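Local coordinates for HTH marR-type domain-containing protein (Streptococcus agalactiae serotype III, PDB 7DVR) that senses heme, which it binds, and probably regulates transcription as a MarR-type DNA-binding factor, at residues E29-L42 with N68-A80. Numbering follows the deposited sequence.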
# COMPACT_ATOMS: atom_id res chain seq x y z
N GLU A 29 -3.40 -11.79 19.16
CA GLU A 29 -2.13 -11.32 18.60
C GLU A 29 -1.44 -12.54 17.95
O GLU A 29 -1.71 -13.67 18.32
CB GLU A 29 -1.28 -10.72 19.71
CG GLU A 29 -0.13 -9.88 19.20
CD GLU A 29 0.81 -9.33 20.27
OE1 GLU A 29 0.48 -9.40 21.49
OE2 GLU A 29 1.88 -8.84 19.88
N HIS A 30 -0.57 -12.25 17.00
CA HIS A 30 0.26 -13.22 16.24
C HIS A 30 -0.61 -14.17 15.43
O HIS A 30 -0.04 -15.04 14.78
CB HIS A 30 1.19 -14.06 17.12
CG HIS A 30 1.86 -13.29 18.20
ND1 HIS A 30 1.64 -13.58 19.53
CD2 HIS A 30 2.75 -12.27 18.17
CE1 HIS A 30 2.35 -12.76 20.28
NE2 HIS A 30 3.04 -11.96 19.47
N LEU A 31 -1.92 -14.05 15.45
CA LEU A 31 -2.73 -14.98 14.67
C LEU A 31 -3.19 -14.35 13.36
O LEU A 31 -3.76 -15.10 12.53
CB LEU A 31 -3.90 -15.49 15.47
CG LEU A 31 -3.50 -16.53 16.50
CD1 LEU A 31 -4.44 -16.47 17.66
CD2 LEU A 31 -3.46 -17.94 15.90
N ALA A 32 -2.89 -13.09 13.14
CA ALA A 32 -3.35 -12.39 11.92
C ALA A 32 -2.81 -13.07 10.67
O ALA A 32 -3.55 -13.05 9.72
CB ALA A 32 -2.93 -10.95 11.93
N GLY A 33 -1.61 -13.65 10.67
CA GLY A 33 -1.07 -14.21 9.41
C GLY A 33 -1.10 -15.73 9.29
O GLY A 33 -2.14 -16.39 9.24
N PRO A 34 0.09 -16.31 9.04
CA PRO A 34 0.30 -17.75 8.95
C PRO A 34 -0.00 -18.60 10.19
O PRO A 34 -0.35 -19.76 10.04
CB PRO A 34 1.81 -17.87 8.61
CG PRO A 34 2.37 -16.47 8.80
CD PRO A 34 1.22 -15.53 8.57
N GLN A 35 0.18 -18.06 11.38
CA GLN A 35 -0.12 -18.84 12.61
C GLN A 35 -1.62 -19.11 12.64
O GLN A 35 -1.99 -20.27 12.80
CB GLN A 35 0.44 -18.10 13.80
CG GLN A 35 1.95 -18.14 13.79
CD GLN A 35 2.58 -17.47 14.97
OE1 GLN A 35 3.43 -16.58 14.83
NE2 GLN A 35 2.20 -17.91 16.14
N GLY A 36 -2.44 -18.07 12.46
CA GLY A 36 -3.90 -18.21 12.40
C GLY A 36 -4.32 -19.29 11.44
O GLY A 36 -5.23 -20.06 11.75
N HIS A 37 -3.74 -19.27 10.27
CA HIS A 37 -4.20 -20.15 9.18
C HIS A 37 -4.05 -21.59 9.64
O HIS A 37 -4.97 -22.38 9.46
CB HIS A 37 -3.44 -19.84 7.90
CG HIS A 37 -4.05 -20.53 6.71
ND1 HIS A 37 -5.17 -20.04 6.09
CD2 HIS A 37 -3.77 -21.67 6.07
CE1 HIS A 37 -5.54 -20.82 5.11
NE2 HIS A 37 -4.70 -21.84 5.07
N LEU A 38 -2.88 -21.91 10.17
CA LEU A 38 -2.56 -23.29 10.60
C LEU A 38 -3.40 -23.66 11.85
O LEU A 38 -3.80 -24.77 11.99
CB LEU A 38 -1.06 -23.41 10.92
CG LEU A 38 -0.11 -23.39 9.71
CD1 LEU A 38 1.32 -23.78 10.08
CD2 LEU A 38 -0.61 -24.24 8.56
N VAL A 39 -3.70 -22.74 12.75
CA VAL A 39 -4.43 -23.07 14.00
C VAL A 39 -5.85 -23.39 13.61
O VAL A 39 -6.41 -24.36 14.08
CB VAL A 39 -4.44 -21.84 14.96
CG1 VAL A 39 -5.59 -21.84 15.97
CG2 VAL A 39 -3.08 -21.70 15.62
N MET A 40 -6.39 -22.59 12.71
CA MET A 40 -7.78 -22.82 12.29
C MET A 40 -7.85 -24.13 11.46
O MET A 40 -8.90 -24.82 11.48
CB MET A 40 -8.26 -21.66 11.45
CG MET A 40 -8.27 -20.36 12.16
SD MET A 40 -9.12 -20.52 13.75
CE MET A 40 -10.81 -20.83 13.22
N HIS A 41 -6.78 -24.46 10.73
CA HIS A 41 -6.73 -25.74 9.98
C HIS A 41 -6.75 -26.92 10.97
O HIS A 41 -7.67 -27.79 10.85
CB HIS A 41 -5.55 -25.82 9.04
CG HIS A 41 -5.74 -26.90 8.01
ND1 HIS A 41 -6.35 -26.65 6.78
CD2 HIS A 41 -5.44 -28.22 8.01
CE1 HIS A 41 -6.41 -27.76 6.07
NE2 HIS A 41 -5.85 -28.76 6.79
N LEU A 42 -5.82 -26.93 11.92
CA LEU A 42 -5.82 -27.93 13.01
C LEU A 42 -7.20 -28.00 13.66
O LEU A 42 -7.73 -29.11 13.84
CB LEU A 42 -4.72 -27.61 14.03
CG LEU A 42 -3.29 -27.79 13.53
CD1 LEU A 42 -2.21 -27.24 14.45
CD2 LEU A 42 -3.02 -29.28 13.23
N ASN A 68 10.52 -22.34 10.89
CA ASN A 68 10.64 -21.16 11.78
C ASN A 68 9.25 -20.86 12.31
O ASN A 68 9.12 -20.57 13.50
CB ASN A 68 11.23 -19.95 11.08
CG ASN A 68 12.72 -20.10 10.89
OD1 ASN A 68 13.23 -19.98 9.78
ND2 ASN A 68 13.43 -20.36 11.98
N LEU A 69 8.28 -20.87 11.41
CA LEU A 69 6.87 -20.64 11.77
C LEU A 69 6.43 -21.58 12.88
O LEU A 69 5.85 -21.07 13.84
CB LEU A 69 5.97 -20.82 10.56
CG LEU A 69 4.49 -20.69 10.85
CD1 LEU A 69 4.19 -19.26 11.28
CD2 LEU A 69 3.67 -21.09 9.64
N VAL A 70 6.62 -22.90 12.76
CA VAL A 70 6.02 -23.83 13.77
C VAL A 70 6.76 -23.72 15.10
O VAL A 70 6.13 -23.88 16.17
CB VAL A 70 5.98 -25.29 13.27
CG1 VAL A 70 5.13 -25.33 12.04
CG2 VAL A 70 7.36 -25.83 13.03
N LYS A 71 8.04 -23.35 15.06
CA LYS A 71 8.84 -23.23 16.31
C LYS A 71 8.32 -22.04 17.13
O LYS A 71 8.31 -22.13 18.40
CB LYS A 71 10.32 -23.05 15.99
CG LYS A 71 11.18 -23.04 17.24
CD LYS A 71 12.67 -23.29 17.03
CE LYS A 71 13.44 -23.06 18.31
NZ LYS A 71 14.91 -23.15 18.10
N ARG A 72 7.93 -20.97 16.44
CA ARG A 72 7.32 -19.76 17.04
C ARG A 72 5.89 -20.02 17.48
O ARG A 72 5.44 -19.44 18.46
CB ARG A 72 7.31 -18.61 16.03
CG ARG A 72 8.57 -17.76 16.11
CD ARG A 72 8.86 -17.20 14.73
NE ARG A 72 7.69 -16.55 14.15
CZ ARG A 72 7.39 -16.50 12.86
NH1 ARG A 72 8.15 -17.10 11.96
NH2 ARG A 72 6.31 -15.83 12.46
N MET A 73 5.15 -20.89 16.79
CA MET A 73 3.80 -21.27 17.25
C MET A 73 3.92 -22.03 18.57
O MET A 73 3.17 -21.75 19.47
CB MET A 73 3.08 -22.10 16.20
CG MET A 73 2.73 -21.28 14.98
SD MET A 73 2.06 -22.26 13.63
CE MET A 73 0.41 -22.50 14.31
N GLU A 74 4.91 -22.92 18.67
CA GLU A 74 5.23 -23.69 19.89
C GLU A 74 5.63 -22.71 21.00
O GLU A 74 5.06 -22.83 22.09
CB GLU A 74 6.33 -24.73 19.65
CG GLU A 74 6.65 -25.61 20.84
CD GLU A 74 7.43 -26.87 20.51
OE1 GLU A 74 8.48 -26.74 19.84
OE2 GLU A 74 6.98 -28.03 20.89
N LYS A 75 6.57 -21.82 20.72
CA LYS A 75 7.01 -20.72 21.66
C LYS A 75 5.80 -20.02 22.23
O LYS A 75 5.69 -19.85 23.46
CB LYS A 75 7.93 -19.72 20.96
CG LYS A 75 9.41 -20.06 21.06
CD LYS A 75 10.31 -19.45 19.98
CE LYS A 75 11.77 -19.85 20.09
NZ LYS A 75 12.51 -19.03 21.09
N ASN A 76 4.87 -19.63 21.38
CA ASN A 76 3.59 -19.04 21.81
C ASN A 76 2.64 -19.99 22.56
O ASN A 76 1.60 -19.44 23.07
CB ASN A 76 2.88 -18.44 20.60
CG ASN A 76 3.64 -17.31 19.96
OD1 ASN A 76 3.57 -17.13 18.75
ND2 ASN A 76 4.39 -16.56 20.74
N GLY A 77 2.90 -21.31 22.62
CA GLY A 77 2.03 -22.26 23.33
C GLY A 77 0.76 -22.61 22.57
O GLY A 77 -0.13 -23.18 23.17
N PHE A 78 0.71 -22.37 21.25
CA PHE A 78 -0.50 -22.73 20.45
C PHE A 78 -0.50 -24.21 20.09
O PHE A 78 -1.56 -24.79 19.94
CB PHE A 78 -0.62 -21.94 19.16
CG PHE A 78 -0.58 -20.44 19.37
CD1 PHE A 78 -0.89 -19.92 20.60
CD2 PHE A 78 -0.18 -19.59 18.36
CE1 PHE A 78 -0.83 -18.55 20.84
CE2 PHE A 78 -0.15 -18.21 18.59
CZ PHE A 78 -0.47 -17.71 19.82
N ILE A 79 0.70 -24.77 19.91
CA ILE A 79 0.84 -26.17 19.44
C ILE A 79 1.90 -26.90 20.24
O ILE A 79 2.73 -26.23 20.80
CB ILE A 79 1.19 -26.21 17.95
CG1 ILE A 79 2.56 -25.58 17.70
CG2 ILE A 79 0.06 -25.65 17.08
CD1 ILE A 79 3.04 -25.72 16.22
N ALA A 80 1.89 -28.25 20.20
CA ALA A 80 3.01 -29.11 20.61
C ALA A 80 3.51 -29.86 19.36
O ALA A 80 2.73 -30.16 18.42
CB ALA A 80 2.56 -30.10 21.65
O HOH W 1 4.95 -14.99 16.58
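His30 brings ND1 to 4.1 Å from Asn76 OD1, too long for a bond, its ring nearly parallel to the Asn76 amide. Next along, Leu31 reaches with CD2 to Phe78 CE2, a loose apolar touch. Pro34, in the first turn of the helix after the N-cap Gly33, lays CB against Leu69 CD1. Gln35 does most of the work. With CG anti to the carbonyl carbon (chi1 -69°) and the chain extended beyond it, the side chain slides past Met73, CG to CG at 3.4 Å, and the same CG also meets Leu69 CD1. At its end NE2 donates a nearly straight bond to Asn76 OD1 (3.0 Å, 167°), in the carbonyl plane and with the two amides almost coplanar. A water donates a hydrogen bond to Gln35 OE1 and a weak one to Asn76 OD1, closing a small polar ring, and NE2 also lies 3.4 Å from Phe78 CE2. The setting is the winged helix-turn-helix of the MarR family: helix 34-42 crosses helix 68-75, part of the probable DNA-recognition helix, at -75°. That second helix ends in a Schellman motif at Gly77, which turns the chain through Phe78 into wing strand 79-83. Leu38 meets Leu69 tip to tip, CD1 to CD2 at 3.6 Å, and both also touch Leu59 of helix 52-59. The bend in Met73 at chi3 brings CE against Gln35 O, Leu38 CB and Val39 CG2. One turn on, Leu42 CD1 packs on Ile79 CG2 at 3.8 Å, where the strand begins, with Met50 and Leu95 also against the leucine.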